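Local atomic coordinates of uncharacterized protein Q99UF4 (Staphylococcus aureus, PDB entry 3B2N), a protein that is probably a DNA-binding response regulator of the LuxR family, whose receiver domain, crystallised here, would take up a phosphoryl signal that controls transcription. Residues Q21-H26 with R108-L113; L6-D11 with F29-D34; V80-T85 with D101-K106. All coordinates share one frame; numbering follows the deposited sequence.

In the fold
All three contacts belong to one CheY-like receiver domain, a five-stranded parallel sheet with helices on both faces. Interactions 2 and 3 place the outermost strands, 29-35 and 102-105, their centres about 14 Å apart. Interaction 1 joins two helices on one face: I23 CG2 reaches L6 CD2 of interaction 2 at 3.6 Å, and L113 CD1 reaches V83 CG2 of interaction 3 at 3.9 Å. The sodium ion, bound by K24 O of interaction 1 and G27 O near the end of helix 13-26, lies about 6 Å from the F29 side chain of interaction 2. Interactions 2 and 3 meet through the K106 NZ to E10 OE1 salt bridge, 2.7 Å, in the probable phosphorylation pocket near D56.

Interaction 1 (Q21-H26 with R108-L113); sequences QLIKLH and RSIEEL. With NA (sodium ion), chain B.
I110 reaches helix 13-26 with both branches: its first torsion (chi1 -72°) sets CG1 anti to the carbonyl carbon and CG2 anti to the backbone N. Both branches meet L22. CD1 lies 3.7 Å from L22 CD1, the two side chains crossing at about a right angle. CG2 fits between L22 CB, 3.8 Å away, and I23 CG1, with the H26 ring approaching obliquely through CD2. Deeper in, I23 CD1 meets L113 CD2 at 4.1 Å; I23 also packs on L6 and I8, and L113 on I81 and V83, so this end rests on the sheet.

At the outer end E111 has CG anti to its carbonyl carbon (chi1 -69°), which puts CG over one face of the H26 ring; the bend at chi2 then turns the carboxylate along the ring, tilted from its plane. CG stands 3.8 Å from the ring centroid, 28° off the normal, a CH-pi contact displaced toward the rim. S109 and E112 form a capping box. Apart from the helix contact, K24 O binds the sodium ion with G27 O and two waters, one donating to L25 O.

No hydrogen bond crosses between 21-26 and 108-113. The helices are therefore joined here by apolar packing and one CH-pi contact, and the nearby carboxylate of E111 may modestly favour a protonated H26.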
loop_
_atom_site.group_PDB
_atom_site.type_symbol
_atom_site.label_atom_id
_atom_site.label_comp_id
_atom_site.label_asym_id
_atom_site.label_seq_id
_atom_site.Cartn_x
_atom_site.Cartn_y
_atom_site.Cartn_z
ATOM N N GLN A 21 8.785 6.281 -8.505
ATOM C CA GLN A 21 9.166 6.513 -9.913
ATOM C C GLN A 21 8.726 5.422 -10.870
ATOM O O GLN A 21 8.238 5.724 -11.984
ATOM C CB GLN A 21 10.665 6.796 -10.059
ATOM C CG GLN A 21 11.034 8.122 -9.352
ATOM C CD GLN A 21 12.533 8.350 -9.338
ATOM O OE1 GLN A 21 13.330 7.406 -9.446
ATOM N NE2 GLN A 21 12.925 9.605 -9.260
ATOM N N LEU A 22 8.907 4.170 -10.457
ATOM C CA LEU A 22 8.671 3.049 -11.405
ATOM C C LEU A 22 7.195 2.753 -11.557
ATOM O O LEU A 22 6.734 2.440 -12.643
ATOM C CB LEU A 22 9.387 1.777 -10.946
ATOM C CG LEU A 22 10.901 1.858 -11.126
ATOM C CD1 LEU A 22 11.563 0.662 -10.487
ATOM C CD2 LEU A 22 11.191 1.920 -12.614
ATOM N N ILE A 23 6.438 2.831 -10.467
ATOM C CA ILE A 23 5.005 2.637 -10.609
ATOM C C ILE A 23 4.352 3.592 -11.634
ATOM O O ILE A 23 3.514 3.163 -12.434
ATOM C CB ILE A 23 4.268 2.671 -9.249
ATOM C CG1 ILE A 23 4.564 1.390 -8.477
ATOM C CG2 ILE A 23 2.735 2.789 -9.489
ATOM C CD1 ILE A 23 4.130 1.505 -6.932
ATOM N N LYS A 24 4.735 4.866 -11.622
ATOM C CA LYS A 24 4.251 5.812 -12.601
ATOM C C LYS A 24 4.665 5.465 -14.043
ATOM O O LYS A 24 3.911 5.746 -14.973
ATOM C CB LYS A 24 4.724 7.229 -12.273
ATOM C CG LYS A 24 3.829 7.933 -11.265
ATOM C CD LYS A 24 4.252 9.378 -11.030
ATOM C CE LYS A 24 5.711 9.479 -10.555
ATOM N NZ LYS A 24 5.933 10.828 -9.942
ATOM N N LEU A 25 5.851 4.891 -14.229
ATOM C CA LEU A 25 6.315 4.488 -15.564
ATOM C C LEU A 25 5.710 3.147 -16.049
ATOM O O LEU A 25 5.535 2.959 -17.253
ATOM C CB LEU A 25 7.832 4.408 -15.610
ATOM C CG LEU A 25 8.583 5.740 -15.469
ATOM C CD1 LEU A 25 10.046 5.508 -15.289
ATOM C CD2 LEU A 25 8.363 6.613 -16.631
ATOM N N HIS A 26 5.418 2.228 -15.119
ATOM C CA HIS A 26 4.948 0.871 -15.476
ATOM C C HIS A 26 3.440 0.811 -15.695
ATOM O O HIS A 26 2.918 -0.196 -16.188
ATOM C CB HIS A 26 5.378 -0.183 -14.421
ATOM C CG HIS A 26 6.769 -0.708 -14.631
ATOM N ND1 HIS A 26 7.136 -1.420 -15.756
ATOM C CD2 HIS A 26 7.891 -0.580 -13.887
ATOM C CE1 HIS A 26 8.426 -1.720 -15.690
ATOM N NE2 HIS A 26 8.905 -1.236 -14.550
ATOM N N ARG A 108 8.368 -10.330 -5.583
ATOM C CA ARG A 108 7.743 -9.932 -6.850
ATOM C C ARG A 108 8.390 -8.665 -7.312
ATOM O O ARG A 108 8.860 -7.881 -6.481
ATOM C CB ARG A 108 6.232 -9.634 -6.614
ATOM C CG ARG A 108 5.436 -10.788 -5.971
ATOM C CD ARG A 108 5.004 -11.846 -7.007
ATOM N NE ARG A 108 6.119 -12.702 -7.353
ATOM C CZ ARG A 108 6.582 -13.703 -6.595
ATOM N NH1 ARG A 108 7.624 -14.410 -7.037
ATOM N NH2 ARG A 108 6.028 -14.000 -5.402
ATOM N N SER A 109 8.396 -8.435 -8.624
ATOM C CA SER A 109 8.885 -7.173 -9.180
ATOM C C SER A 109 7.823 -6.082 -9.100
ATOM O O SER A 109 6.646 -6.367 -8.858
ATOM C CB SER A 109 9.237 -7.368 -10.656
ATOM O OG SER A 109 8.062 -7.693 -11.396
ATOM N N ILE A 110 8.233 -4.830 -9.344
ATOM C CA ILE A 110 7.300 -3.703 -9.450
ATOM C C ILE A 110 6.306 -3.906 -10.634
ATOM O O ILE A 110 5.101 -3.630 -10.502
ATOM C CB ILE A 110 8.047 -2.302 -9.425
ATOM C CG1 ILE A 110 8.564 -2.057 -7.991
ATOM C CG2 ILE A 110 7.107 -1.141 -9.936
ATOM C CD1 ILE A 110 9.444 -0.819 -7.772
ATOM N N GLU A 111 6.785 -4.473 -11.721
ATOM C CA GLU A 111 5.921 -4.898 -12.861
ATOM C C GLU A 111 4.790 -5.814 -12.405
ATOM O O GLU A 111 3.633 -5.606 -12.769
ATOM C CB GLU A 111 6.709 -5.706 -13.911
ATOM C CG GLU A 111 7.727 -4.952 -14.697
ATOM C CD GLU A 111 9.109 -4.823 -14.003
ATOM O OE1 GLU A 111 9.221 -4.731 -12.733
ATOM O OE2 GLU A 111 10.107 -4.804 -14.771
ATOM N N GLU A 112 5.123 -6.861 -11.638
ATOM C CA GLU A 112 4.076 -7.749 -11.046
ATOM C C GLU A 112 3.166 -6.989 -10.061
ATOM O O GLU A 112 1.946 -7.148 -10.036
ATOM C CB GLU A 112 4.751 -8.953 -10.398
ATOM C CG GLU A 112 5.452 -9.836 -11.472
ATOM C CD GLU A 112 6.375 -10.920 -10.908
ATOM O OE1 GLU A 112 7.052 -10.694 -9.887
ATOM O OE2 GLU A 112 6.431 -12.018 -11.506
ATOM N N LEU A 113 3.770 -6.110 -9.278
ATOM C CA LEU A 113 2.963 -5.318 -8.368
ATOM C C LEU A 113 1.952 -4.457 -9.154
ATOM O O LEU A 113 0.780 -4.388 -8.788
ATOM C CB LEU A 113 3.867 -4.482 -7.437
ATOM C CG LEU A 113 3.190 -3.354 -6.663
ATOM C CD1 LEU A 113 2.237 -3.962 -5.701
ATOM C CD2 LEU A 113 4.203 -2.450 -5.957
HETATM NA NA NA B . 2.612 5.747 -16.791
HETATM O O HOH W 1 3.291 3.934 -18.399
HETATM O O HOH W 2 1.502 7.689 -15.371
#

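Interaction 2 (L6-D11 with F29-D34); sequences LIIAED and FEILAD
L6 takes part in two of the three backbone hydrogen bonds between 6-11 and 29-34. L6 N gives to E30 O at 2.9 Å, and L6 O accepts from L32 N at 2.8 Å, so this residue straddles I31 in parallel register. Farther along, I8 N gives to A33 O at 3.2 Å. The short strand axes run 19° apart and approach to 4.8 Å, as expected of neighbouring parallel strands. CA-H...O contacts fill in between, among them D34 CA to I8 O at 3.1 Å.

Apolar contacts divide between the faces of the sheet. On the face carrying L6, I8 and I31, the two L6 methyls take separate partners: CD1 lies 3.6 Å from F29 CD2, approaching the ring obliquely, and CD2 lies 3.8 Å from I31 CD1. With CG1 anti to the carbonyl carbon (chi1 -49°) and the chain bent again at chi2 (-56°), I31 CD1 also meets I8 CD1 at 4.0 Å. Helix 13-26 lies over this face, with I23 against both L6 and F29. On the other face I7 CG1 touches A33 CB, beneath L44 of helix 38-48.

The polar end of D34 looks elsewhere: its OD2 forms a salt bridge with R16. The two strands, first and last elements of a beta-alpha-beta unit, thus cohere through main-chain bonds and hydrocarbon contacts, while the carboxylate of D34 finds its charged partner beyond this pairing.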
loop_
_atom_site.group_PDB
_atom_site.type_symbol
_atom_site.label_atom_id
_atom_site.label_comp_id
_atom_site.label_asym_id
_atom_site.label_seq_id
_atom_site.Cartn_x
_atom_site.Cartn_y
_atom_site.Cartn_z
ATOM N N LEU A 6 -2.668 7.009 -6.120
ATOM C CA LEU A 6 -2.027 6.138 -5.186
ATOM C C LEU A 6 -1.333 6.943 -4.101
ATOM O O LEU A 6 -0.745 7.992 -4.381
ATOM C CB LEU A 6 -0.888 5.377 -5.886
ATOM C CG LEU A 6 -0.942 3.911 -6.248
ATOM C CD1 LEU A 6 -1.976 3.772 -7.316
ATOM C CD2 LEU A 6 0.414 3.521 -6.809
ATOM N N ILE A 7 -1.319 6.398 -2.893
ATOM C CA ILE A 7 -0.383 6.828 -1.876
ATOM C C ILE A 7 0.490 5.612 -1.545
ATOM O O ILE A 7 0.003 4.474 -1.505
ATOM C CB ILE A 7 -1.123 7.401 -0.603
ATOM C CG1 ILE A 7 -1.791 8.741 -0.946
ATOM C CG2 ILE A 7 -0.119 7.499 0.625
ATOM C CD1 ILE A 7 -2.641 9.417 0.156
ATOM N N ILE A 8 1.776 5.846 -1.285
ATOM C CA ILE A 8 2.701 4.759 -1.008
ATOM C C ILE A 8 3.301 4.972 0.337
ATOM O O ILE A 8 3.857 6.050 0.608
ATOM C CB ILE A 8 3.845 4.668 -2.024
ATOM C CG1 ILE A 8 3.241 4.427 -3.423
ATOM C CG2 ILE A 8 4.869 3.514 -1.568
ATOM C CD1 ILE A 8 4.231 4.562 -4.553
ATOM N N ALA A 9 3.146 3.991 1.218
ATOM C CA ALA A 9 3.789 4.158 2.523
ATOM C C ALA A 9 4.769 2.981 2.621
ATOM O O ALA A 9 4.353 1.807 2.630
ATOM C CB ALA A 9 2.734 4.118 3.669
ATOM N N GLU A 10 6.052 3.273 2.707
ATOM C CA GLU A 10 7.071 2.237 2.738
ATOM C C GLU A 10 8.267 2.638 3.636
ATOM O O GLU A 10 8.781 3.772 3.579
ATOM C CB GLU A 10 7.506 1.893 1.292
ATOM C CG GLU A 10 8.971 1.324 1.154
ATOM C CD GLU A 10 9.125 -0.081 1.787
ATOM O OE1 GLU A 10 8.192 -0.920 1.669
ATOM O OE2 GLU A 10 10.160 -0.330 2.447
ATOM N N ASP A 11 8.704 1.711 4.475
ATOM C CA ASP A 11 9.682 2.065 5.487
ATOM C C ASP A 11 11.022 2.406 4.850
ATOM O O ASP A 11 11.681 3.308 5.269
ATOM C CB ASP A 11 9.872 0.898 6.449
ATOM C CG ASP A 11 10.782 1.263 7.607
ATOM O OD1 ASP A 11 11.888 0.732 7.660
ATOM O OD2 ASP A 11 10.439 2.152 8.412
ATOM N N PHE A 29 -0.841 5.671 -13.429
ATOM C CA PHE A 29 -1.043 6.030 -12.043
ATOM C C PHE A 29 -0.552 7.447 -11.796
ATOM O O PHE A 29 0.377 7.900 -12.444
ATOM C CB PHE A 29 -0.268 5.045 -11.151
ATOM C CG PHE A 29 -0.630 3.603 -11.370
ATOM C CD1 PHE A 29 0.226 2.743 -12.084
ATOM C CD2 PHE A 29 -1.827 3.081 -10.867
ATOM C CE1 PHE A 29 -0.117 1.375 -12.301
ATOM C CE2 PHE A 29 -2.179 1.717 -11.072
ATOM C CZ PHE A 29 -1.314 0.867 -11.796
ATOM N N GLU A 30 -1.190 8.159 -10.876
ATOM C CA GLU A 30 -0.577 9.362 -10.292
ATOM C C GLU A 30 -0.376 9.150 -8.776
ATOM O O GLU A 30 -1.279 8.669 -8.078
ATOM C CB GLU A 30 -1.434 10.591 -10.581
ATOM C CG GLU A 30 -2.754 10.606 -9.867
ATOM C CD GLU A 30 -3.509 11.916 -10.050
ATOM O OE1 GLU A 30 -4.755 11.846 -10.184
ATOM O OE2 GLU A 30 -2.872 13.004 -10.053
ATOM N N ILE A 31 0.824 9.461 -8.295
ATOM C CA ILE A 31 1.199 9.279 -6.898
ATOM C C ILE A 31 0.877 10.581 -6.193
ATOM O O ILE A 31 1.489 11.622 -6.484
ATOM C CB ILE A 31 2.730 8.972 -6.714
ATOM C CG1 ILE A 31 3.228 7.837 -7.654
ATOM C CG2 ILE A 31 3.059 8.633 -5.253
ATOM C CD1 ILE A 31 2.530 6.538 -7.567
ATOM N N LEU A 32 -0.065 10.546 -5.262
ATOM C CA LEU A 32 -0.439 11.764 -4.532
ATOM C C LEU A 32 0.505 12.132 -3.378
ATOM O O LEU A 32 0.629 13.298 -3.027
ATOM C CB LEU A 32 -1.865 11.623 -4.015
ATOM C CG LEU A 32 -3.078 12.077 -4.795
ATOM C CD1 LEU A 32 -2.810 12.201 -6.278
ATOM C CD2 LEU A 32 -4.220 11.116 -4.468
ATOM N N ALA A 33 1.138 11.125 -2.766
ATOM C CA ALA A 33 1.942 11.327 -1.565
ATOM C C ALA A 33 2.713 10.044 -1.300
ATOM O O ALA A 33 2.240 8.983 -1.687
ATOM C CB ALA A 33 1.012 11.650 -0.339
ATOM N N ASP A 34 3.859 10.129 -0.631
ATOM C CA ASP A 34 4.529 8.928 -0.176
ATOM C C ASP A 34 5.184 9.193 1.189
ATOM O O ASP A 34 5.523 10.341 1.489
ATOM C CB ASP A 34 5.583 8.504 -1.189
ATOM C CG ASP A 34 6.777 9.429 -1.204
ATOM O OD1 ASP A 34 6.723 10.453 -1.916
ATOM O OD2 ASP A 34 7.768 9.140 -0.504
#

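Interaction 3 (V80-T85 with D101-K106); sequences VIIVTT and DAYVLK
This is a parallel strand pairing at one margin of the receiver-domain sheet, where V80-T85 meets D101-K106 and closes the beta-alpha-beta unit built on strands 79-84 and 102-105 with helix 89-97. The evidence is a ladder of main-chain bonds: I82 N to A102 O, V104 N to I82 O at 2.7 Å, T84 N to V104 O, and K106 N to T84 O. The short axes lie 20° apart and come within 4.7 Å. At the start of the ladder D101 closes a small ring of bonds, its OD2 accepting from V80 N at 2.7 Å through the anti lone pair and its own N giving to V80 O. R72 forms a salt bridge to the same OD2.

One face carries I81, A102, V83 and V104, the two valines lying side by side, and is roofed by helix 110-121. On the other, Y103 has CG anti to its backbone N (chi1 -169°), and its ring runs obliquely along I82 and T84: I82 CG2 lies 3.9 Å from Y103 CE1, and T84 CG2 lies 3.3 Å from Y103 OH. F92 meets the Y103 ring edge-to-face.

K106 lies extended across the end of strand 79-84, its CE 3.5 Å from V83 O. Its NZ reaches a water at 2.8 Å that also accepts from T85 N. The ladder thereby brings the ammonium to E10, its salt-bridge partner, with D56 as a long, weak ion partner, consistent with the lysine that ends the fifth strand in receiver domains and faces their acidic pocket.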
loop_
_atom_site.group_PDB
_atom_site.type_symbol
_atom_site.label_atom_id
_atom_site.label_comp_id
_atom_site.label_asym_id
_atom_site.label_seq_id
_atom_site.Cartn_x
_atom_site.Cartn_y
_atom_site.Cartn_z
ATOM N N VAL A 80 -6.546 -1.613 -1.033
ATOM C CA VAL A 80 -5.363 -1.601 -0.174
ATOM C C VAL A 80 -4.504 -2.792 -0.527
ATOM O O VAL A 80 -4.966 -3.955 -0.441
ATOM C CB VAL A 80 -5.721 -1.660 1.364
ATOM C CG1 VAL A 80 -4.456 -1.699 2.193
ATOM C CG2 VAL A 80 -6.673 -0.514 1.802
ATOM N N ILE A 81 -3.252 -2.515 -0.875
ATOM C CA ILE A 81 -2.291 -3.571 -1.139
ATOM C C ILE A 81 -1.170 -3.486 -0.103
ATOM O O ILE A 81 -0.535 -2.435 0.024
ATOM C CB ILE A 81 -1.733 -3.421 -2.564
ATOM C CG1 ILE A 81 -2.909 -3.644 -3.543
ATOM C CG2 ILE A 81 -0.567 -4.443 -2.771
ATOM C CD1 ILE A 81 -2.880 -2.820 -4.725
ATOM N N ILE A 82 -0.951 -4.570 0.632
ATOM C CA ILE A 82 0.201 -4.689 1.482
ATOM C C ILE A 82 1.365 -5.278 0.686
ATOM O O ILE A 82 1.183 -6.220 -0.081
ATOM C CB ILE A 82 -0.121 -5.510 2.715
ATOM C CG1 ILE A 82 -1.223 -4.792 3.520
ATOM C CG2 ILE A 82 1.138 -5.894 3.516
ATOM C CD1 ILE A 82 -1.044 -4.748 4.962
ATOM N N VAL A 83 2.562 -4.704 0.859
ATOM C CA VAL A 83 3.745 -5.129 0.103
ATOM C C VAL A 83 4.822 -5.247 1.136
ATOM O O VAL A 83 5.168 -4.234 1.732
ATOM C CB VAL A 83 4.144 -4.036 -0.951
ATOM C CG1 VAL A 83 5.426 -4.396 -1.678
ATOM C CG2 VAL A 83 3.102 -3.903 -1.925
ATOM N N THR A 84 5.340 -6.460 1.384
ATOM C CA THR A 84 6.226 -6.701 2.521
ATOM C C THR A 84 7.293 -7.744 2.203
ATOM O O THR A 84 7.095 -8.578 1.309
ATOM C CB THR A 84 5.401 -7.181 3.774
ATOM O OG1 THR A 84 6.249 -7.266 4.930
ATOM C CG2 THR A 84 4.720 -8.573 3.499
ATOM N N THR A 85 8.411 -7.717 2.937
ATOM C CA THR A 85 9.333 -8.873 2.969
ATOM C C THR A 85 8.822 -10.061 3.823
ATOM O O THR A 85 9.291 -11.184 3.662
ATOM C CB THR A 85 10.716 -8.486 3.502
ATOM O OG1 THR A 85 10.559 -7.958 4.827
ATOM C CG2 THR A 85 11.322 -7.413 2.671
ATOM N N ASP A 101 -6.923 -5.991 -0.014
ATOM C CA ASP A 101 -7.255 -6.380 -1.388
ATOM C C ASP A 101 -6.189 -7.271 -2.033
ATOM O O ASP A 101 -6.521 -8.189 -2.801
ATOM C CB ASP A 101 -7.543 -5.149 -2.233
ATOM C CG ASP A 101 -8.755 -4.416 -1.729
ATOM O OD1 ASP A 101 -9.816 -5.035 -1.740
ATOM O OD2 ASP A 101 -8.640 -3.279 -1.244
ATOM N N ALA A 102 -4.922 -7.025 -1.712
ATOM C CA ALA A 102 -3.876 -7.925 -2.163
ATOM C C ALA A 102 -2.701 -7.914 -1.188
ATOM O O ALA A 102 -2.417 -6.901 -0.545
ATOM C CB ALA A 102 -3.419 -7.580 -3.600
ATOM N N TYR A 103 -2.016 -9.048 -1.073
ATOM C CA TYR A 103 -0.845 -9.155 -0.222
ATOM C C TYR A 103 0.312 -9.519 -1.160
ATOM O O TYR A 103 0.305 -10.568 -1.762
ATOM C CB TYR A 103 -1.077 -10.277 0.773
ATOM C CG TYR A 103 -0.077 -10.347 1.905
ATOM C CD1 TYR A 103 -0.264 -9.604 3.079
ATOM C CD2 TYR A 103 1.036 -11.187 1.830
ATOM C CE1 TYR A 103 0.627 -9.700 4.148
ATOM C CE2 TYR A 103 1.940 -11.266 2.881
ATOM C CZ TYR A 103 1.726 -10.520 4.017
ATOM O OH TYR A 103 2.582 -10.618 5.047
ATOM N N VAL A 104 1.295 -8.653 -1.300
ATOM C CA VAL A 104 2.357 -8.893 -2.270
ATOM C C VAL A 104 3.710 -8.966 -1.569
ATOM O O VAL A 104 4.110 -8.026 -0.839
ATOM C CB VAL A 104 2.347 -7.774 -3.337
ATOM C CG1 VAL A 104 3.542 -7.900 -4.320
ATOM C CG2 VAL A 104 1.028 -7.829 -4.101
ATOM N N LEU A 105 4.420 -10.068 -1.789
ATOM C CA LEU A 105 5.771 -10.214 -1.243
ATOM C C LEU A 105 6.771 -9.454 -2.088
ATOM O O LEU A 105 6.634 -9.412 -3.305
ATOM C CB LEU A 105 6.173 -11.686 -1.282
ATOM C CG LEU A 105 6.266 -12.605 -0.077
ATOM C CD1 LEU A 105 5.218 -12.353 0.946
ATOM C CD2 LEU A 105 6.196 -14.031 -0.594
ATOM N N LYS A 106 7.831 -8.934 -1.460
ATOM C CA LYS A 106 8.899 -8.248 -2.222
ATOM C C LYS A 106 9.792 -9.192 -3.016
ATOM O O LYS A 106 10.768 -8.739 -3.606
ATOM C CB LYS A 106 9.708 -7.306 -1.311
ATOM C CG LYS A 106 8.750 -6.232 -0.741
ATOM C CD LYS A 106 9.468 -5.231 0.134
ATOM C CE LYS A 106 8.527 -4.177 0.692
ATOM N NZ LYS A 106 9.286 -3.420 1.761
HETATM O O HOH W 3 8.719 -4.919 4.116
#